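Local coordinates for putative lipoprotein YcdA (Bacillus subtilis subsp. subtilis str. 168, PDB 4R4G) that is of unknown function but is probably a membrane-anchored lipoprotein joining an Ig-like N-terminal domain to a mixed alpha/beta C-terminal domain, at residues A147-A152 and E167-A172; A224-T227 and E233-V236; W307-D310 and R315-E318. One frame throughout, in Å; residues are numbered along the deposited sequence.

How the interactions relate
All three contacts lie in the C-terminal part of the chain, within the DUF5105 family region, and follow one another without nesting or crossing. Interaction 1 comes first and closes a 14-residue, partly helical loop by laying helix 165-170 against helix 145-157. Interaction 2 then closes the hairpin of strands 221-230 and 233-244. Interaction 3, near the C terminus, brings helix 314-321 back to the chain leaving strand 307-308. Helix 145-157 ties them together: A147 and L150 meet V236 of interaction 2, while A149 and L150 meet W307 and L309 of interaction 3. Interactions 2 and 3 reach the same mixed sheet, and the W307 ring also lies against E233 and A234.

Interaction 1: residues A147-A152 and E167-A172; sequences AKALSA and EKITGA
I169 presses one branch, CG2, onto A149, where helix 165-170 comes up against helix 145-157. The methyl reaches the backbone as well as the side chain: CG2 of I169 is 3.5 Å from CA of A149 and 3.6 Å from its CB. One turn further along, CB of A152 flanks the same methyl more loosely, with 4.4 Å between A152 CB and I169 CG2. A149 and A152 thus present two small side chains, which let the helices come close, with 5.9 Å between CA of A149 and CA of I169.

T170 touches A149 more lightly. Its CG2 lies 4.3 Å from O of A149, a van der Waals approach of a methyl to a carbonyl oxygen, while OG1 is occupied within its own turn. That hydroxyl takes the N-H of A172 in an ST turn, at 3.3 Å from A172 N to T170 OG1, and is also hydrogen-bonded to O of F166. The chain turns off the helix at G171, whose phi is positive. Y153, further along helix 145-157, packs on both T170 and A172, so the end of the short helix is covered as well.

The other edge is much looser. I169 has CG1 anti to its carbonyl carbon (chi1 -85°), which leads CG1 and CD1 away from the alanines, toward the K148 side but without touching it. K148 is exposed, and its chain leads away from the short helix, with NZ making a weak, long ion pair with D145.

No hydrogen bond crosses between 147-152 and 167-172. Their association rests on methyl groups meeting methyl groups and backbone, so it depends on shape and on the small size of the alanines, while the hydroxyl of T170 is bonded within its own turn.

Interaction 2: residues A224-T227 and E233-V236; sequences AKTT and EAIV
The beta hairpin of strands 221-230 and 233-244 is paired here, T227 binding I235 and T226 standing opposite V236. T226 and V236 form an antiparallel non-hydrogen-bonded pair, their CA atoms 4.2 Å apart.

Next along, O of I235 is gripped twice by one residue. The backbone N of T227 donates at 2.8 Å to I235 O, with a nearly straight N-H...O angle of 162°. The hydroxyl OG1 of T227 donates to the same I235 O at 3.2 Å, coming from above the carbonyl plane, 61° out of it. OG1 gets there by standing between the backbone N and carbonyl carbon of T227 (chi1 54°), and it also touches CG2 of I235. With an alanine here, I235 O would probably keep only the backbone N-H as donor from 224-227, and CG2 of I235 would lose its hydroxyl neighbour.

On the face bearing T226 and V236, CG2 of T226 meets CB of A234 at 4.0 Å, and CG1 of V236 lies 4.0 Å from CB of A224. Helix 145-157 covers this face: A234 packs on S146, V236 on S146, A147 and L150, and OG1 of T226 bonds to S146.

The helical psi of T227, with T227 and S228 both bonded to I235, is consistent with a classic beta bulge in a twisted antiparallel hairpin.

Interaction 3: residues W307-D310 and R315-E318; sequences WQLD and RAAE
A316 points its single methyl into the fork of L309, and that end-on approach defines the contact. CB of A316 sits almost evenly against the branch: 4.0 Å from CD1 of L309, 4.1 Å from its CD2 and 4.1 Å from its CG. Neither methyl of the leucine is strongly preferred, so the alanine nestles against the whole isopropyl end. L309 offers that end because its CG lies anti to the backbone N (chi1 178°), extending the side chain toward helix 314-321. Behind it, the leucine packs on V297 of strand 293-301 and on L150 of helix 145-157. The methyl of A316 therefore extends the apolar cluster of L309, V297 and L150, shared by helix and sheet.

The backbone of D310 borders the same methyl. O of D310 lies 3.4 Å from CB of A316, a van der Waals neighbour and not a hydrogen-bond partner. The carboxylate of D310 takes a different course: it stays well clear of the helix, and OD1 accepts the N-H of D312, an Asx turn in the link that leads into helix 314-321. R315, next to A316, likewise directs its polar end to this link, where NH1 forms a salt bridge with D313.

The backbones stay fairly far apart, 6.9 Å between CA of D310 and CA of A316, and the alanine methyl spans the gap to the leucine and to the D310 carbonyl. The division of labour is clear: the seam is held by van der Waals contact alone, mostly apolar and directionless, no hydrogen bond joining 307-310 to 315-318, whereas the D310 and R315 side chains bond to D312 and D313 of the connecting turn.

Interaction 1: residues A147-A152 and E167-A172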
# COMPACT_ATOMS: atom_id res chain seq x y z
N ALA A 147 2.44 -2.04 -2.22
CA ALA A 147 2.68 -3.01 -1.15
C ALA A 147 3.81 -3.95 -1.58
O ALA A 147 4.68 -4.27 -0.76
CB ALA A 147 1.42 -3.79 -0.82
N LYS A 148 3.84 -4.33 -2.88
CA LYS A 148 4.89 -5.17 -3.46
C LYS A 148 6.22 -4.42 -3.25
O LYS A 148 7.13 -4.98 -2.62
CB LYS A 148 4.59 -5.49 -4.95
CG LYS A 148 3.36 -6.42 -5.17
CD LYS A 148 3.10 -6.79 -6.66
CE LYS A 148 1.70 -7.33 -6.94
NZ LYS A 148 0.76 -6.29 -7.51
N ALA A 149 6.27 -3.14 -3.63
CA ALA A 149 7.41 -2.26 -3.41
C ALA A 149 7.78 -2.15 -1.91
O ALA A 149 8.95 -2.33 -1.59
CB ALA A 149 7.15 -0.89 -3.99
N LEU A 150 6.81 -1.93 -0.99
CA LEU A 150 7.12 -1.85 0.45
C LEU A 150 7.76 -3.16 0.96
O LEU A 150 8.72 -3.13 1.73
CB LEU A 150 5.91 -1.49 1.32
CG LEU A 150 6.23 -1.51 2.82
CD1 LEU A 150 7.17 -0.38 3.22
CD2 LEU A 150 5.00 -1.53 3.67
N SER A 151 7.24 -4.31 0.50
CA SER A 151 7.75 -5.63 0.85
C SER A 151 9.20 -5.81 0.35
O SER A 151 10.00 -6.40 1.07
CB SER A 151 6.84 -6.73 0.30
OG SER A 151 7.12 -8.00 0.87
N ALA A 152 9.54 -5.27 -0.86
CA ALA A 152 10.89 -5.31 -1.45
C ALA A 152 11.89 -4.53 -0.59
O ALA A 152 13.01 -4.98 -0.39
CB ALA A 152 10.88 -4.74 -2.87
N GLU A 167 15.35 -2.74 -7.71
CA GLU A 167 15.64 -1.56 -8.53
C GLU A 167 14.48 -1.29 -9.50
O GLU A 167 13.96 -0.17 -9.51
CB GLU A 167 16.97 -1.73 -9.27
CG GLU A 167 18.11 -2.18 -8.36
CD GLU A 167 19.32 -1.27 -8.28
OE1 GLU A 167 19.47 -0.37 -9.13
OE2 GLU A 167 20.15 -1.49 -7.36
N LYS A 168 14.00 -2.33 -10.23
CA LYS A 168 12.90 -2.24 -11.20
C LYS A 168 11.62 -1.69 -10.58
O LYS A 168 10.99 -0.79 -11.15
CB LYS A 168 12.59 -3.62 -11.84
CG LYS A 168 13.78 -4.35 -12.49
CD LYS A 168 13.55 -5.88 -12.57
CE LYS A 168 14.80 -6.64 -12.96
NZ LYS A 168 14.65 -8.10 -12.73
N ILE A 169 11.25 -2.23 -9.42
CA ILE A 169 10.02 -1.93 -8.69
C ILE A 169 10.08 -0.55 -7.99
O ILE A 169 9.08 0.16 -8.03
CB ILE A 169 9.78 -3.12 -7.70
CG1 ILE A 169 9.03 -4.26 -8.41
CG2 ILE A 169 9.10 -2.74 -6.39
CD1 ILE A 169 8.82 -5.57 -7.53
N THR A 170 11.19 -0.19 -7.34
CA THR A 170 11.29 1.03 -6.53
C THR A 170 11.95 2.25 -7.19
O THR A 170 11.61 3.38 -6.85
CB THR A 170 12.08 0.75 -5.25
OG1 THR A 170 13.41 0.42 -5.64
CG2 THR A 170 11.51 -0.40 -4.44
N GLY A 171 12.95 2.03 -8.03
CA GLY A 171 13.71 3.12 -8.64
C GLY A 171 14.95 3.52 -7.86
O GLY A 171 15.80 4.22 -8.39
N ALA A 172 15.06 3.08 -6.58
CA ALA A 172 16.19 3.34 -5.68
C ALA A 172 17.28 2.32 -5.93
O ALA A 172 16.98 1.29 -6.52
CB ALA A 172 15.73 3.25 -4.22

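Interaction 2: residues A224-T227 and E233-V236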
# COMPACT_ATOMS: atom_id res chain seq x y z
N ALA A 224 1.76 -7.03 3.83
CA ALA A 224 1.61 -5.66 3.32
C ALA A 224 0.41 -5.53 2.37
O ALA A 224 0.29 -6.26 1.38
CB ALA A 224 2.88 -5.22 2.61
N LYS A 225 -0.49 -4.59 2.67
CA LYS A 225 -1.65 -4.33 1.83
C LYS A 225 -1.80 -2.87 1.56
O LYS A 225 -1.83 -2.09 2.51
CB LYS A 225 -2.94 -4.86 2.47
CG LYS A 225 -4.11 -4.84 1.50
CD LYS A 225 -5.48 -4.93 2.12
CE LYS A 225 -6.48 -4.62 1.02
NZ LYS A 225 -7.89 -4.86 1.41
N THR A 226 -1.92 -2.48 0.29
CA THR A 226 -2.24 -1.10 -0.09
C THR A 226 -3.73 -0.88 0.25
O THR A 226 -4.59 -1.62 -0.24
CB THR A 226 -1.95 -0.84 -1.56
OG1 THR A 226 -0.61 -1.23 -1.84
CG2 THR A 226 -2.16 0.60 -1.93
N THR A 227 -4.01 0.10 1.13
CA THR A 227 -5.36 0.36 1.58
C THR A 227 -6.01 1.55 0.82
O THR A 227 -7.23 1.57 0.66
CB THR A 227 -5.39 0.53 3.10
OG1 THR A 227 -4.45 1.53 3.51
CG2 THR A 227 -5.09 -0.77 3.81
N GLU A 233 0.60 9.19 -4.45
CA GLU A 233 0.99 8.59 -3.18
C GLU A 233 -0.07 7.63 -2.62
O GLU A 233 -1.27 7.93 -2.64
CB GLU A 233 1.41 9.65 -2.12
CG GLU A 233 0.41 10.71 -1.69
CD GLU A 233 0.95 11.72 -0.67
OE1 GLU A 233 2.07 12.23 -0.86
OE2 GLU A 233 0.22 12.00 0.31
N ALA A 234 0.42 6.45 -2.13
CA ALA A 234 -0.41 5.38 -1.56
C ALA A 234 -0.17 5.18 -0.08
O ALA A 234 0.85 5.62 0.45
CB ALA A 234 -0.13 4.06 -2.27
N ILE A 235 -1.11 4.48 0.58
CA ILE A 235 -1.04 4.08 1.98
C ILE A 235 -1.00 2.56 2.03
O ILE A 235 -1.95 1.89 1.60
CB ILE A 235 -2.15 4.67 2.91
CG1 ILE A 235 -2.09 6.21 2.96
CG2 ILE A 235 -2.09 4.05 4.34
CD1 ILE A 235 -0.73 6.84 3.42
N VAL A 236 0.12 2.01 2.53
CA VAL A 236 0.34 0.59 2.69
C VAL A 236 0.23 0.28 4.17
O VAL A 236 0.86 0.93 5.01
CB VAL A 236 1.68 0.11 2.09
CG1 VAL A 236 1.78 -1.41 2.16
CG2 VAL A 236 1.84 0.58 0.65

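Interaction 3: residues W307-D310 and R315-E318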
# COMPACT_ATOMS: atom_id res chain seq x y z
N TRP A 307 7.35 2.74 -6.84
CA TRP A 307 6.98 3.23 -5.53
C TRP A 307 8.19 3.28 -4.59
O TRP A 307 9.03 2.38 -4.60
CB TRP A 307 5.86 2.39 -4.95
CG TRP A 307 4.59 2.53 -5.72
CD1 TRP A 307 4.19 1.80 -6.80
CD2 TRP A 307 3.56 3.51 -5.51
NE1 TRP A 307 2.97 2.23 -7.25
CE2 TRP A 307 2.56 3.28 -6.47
CE3 TRP A 307 3.40 4.56 -4.58
CZ2 TRP A 307 1.38 4.03 -6.51
CZ3 TRP A 307 2.24 5.32 -4.64
CH2 TRP A 307 1.24 5.04 -5.58
N GLN A 308 8.27 4.37 -3.82
CA GLN A 308 9.38 4.65 -2.92
C GLN A 308 8.93 4.94 -1.49
O GLN A 308 7.87 5.51 -1.26
CB GLN A 308 10.18 5.84 -3.44
CG GLN A 308 11.34 5.48 -4.34
CD GLN A 308 12.12 6.69 -4.77
OE1 GLN A 308 11.62 7.58 -5.48
NE2 GLN A 308 13.38 6.75 -4.36
N LEU A 309 9.80 4.55 -0.54
CA LEU A 309 9.66 4.79 0.90
C LEU A 309 10.71 5.83 1.32
O LEU A 309 11.90 5.62 1.06
CB LEU A 309 9.82 3.48 1.71
CG LEU A 309 9.74 3.61 3.22
CD1 LEU A 309 8.43 4.20 3.66
CD2 LEU A 309 9.97 2.30 3.90
N ASP A 310 10.27 6.95 1.94
CA ASP A 310 11.19 7.98 2.43
C ASP A 310 11.73 7.48 3.76
O ASP A 310 10.97 7.31 4.71
CB ASP A 310 10.50 9.37 2.56
CG ASP A 310 11.42 10.57 2.87
OD1 ASP A 310 12.61 10.34 3.24
OD2 ASP A 310 10.95 11.72 2.77
N ARG A 315 7.15 7.43 9.90
CA ARG A 315 6.36 6.22 9.66
C ARG A 315 7.27 5.04 9.19
O ARG A 315 6.97 3.89 9.54
CB ARG A 315 5.19 6.50 8.68
CG ARG A 315 4.04 7.29 9.32
CD ARG A 315 2.84 7.47 8.40
NE ARG A 315 2.74 8.83 7.86
CZ ARG A 315 3.32 9.23 6.73
NH1 ARG A 315 4.05 8.38 6.02
NH2 ARG A 315 3.18 10.48 6.32
N ALA A 316 8.37 5.34 8.46
CA ALA A 316 9.38 4.35 8.03
C ALA A 316 10.12 3.82 9.26
O ALA A 316 10.34 2.62 9.37
CB ALA A 316 10.36 4.96 7.05
N ALA A 317 10.44 4.71 10.21
CA ALA A 317 11.11 4.34 11.46
C ALA A 317 10.24 3.41 12.27
O ALA A 317 10.72 2.39 12.75
CB ALA A 317 11.44 5.58 12.26
N GLU A 318 8.95 3.75 12.38
CA GLU A 318 7.92 2.99 13.09
C GLU A 318 7.75 1.62 12.50
O GLU A 318 7.44 0.69 13.24
CB GLU A 318 6.59 3.73 12.98
CG GLU A 318 5.99 4.10 14.32
CD GLU A 318 4.98 5.22 14.22
OE1 GLU A 318 3.99 5.07 13.46
OE2 GLU A 318 5.20 6.26 14.88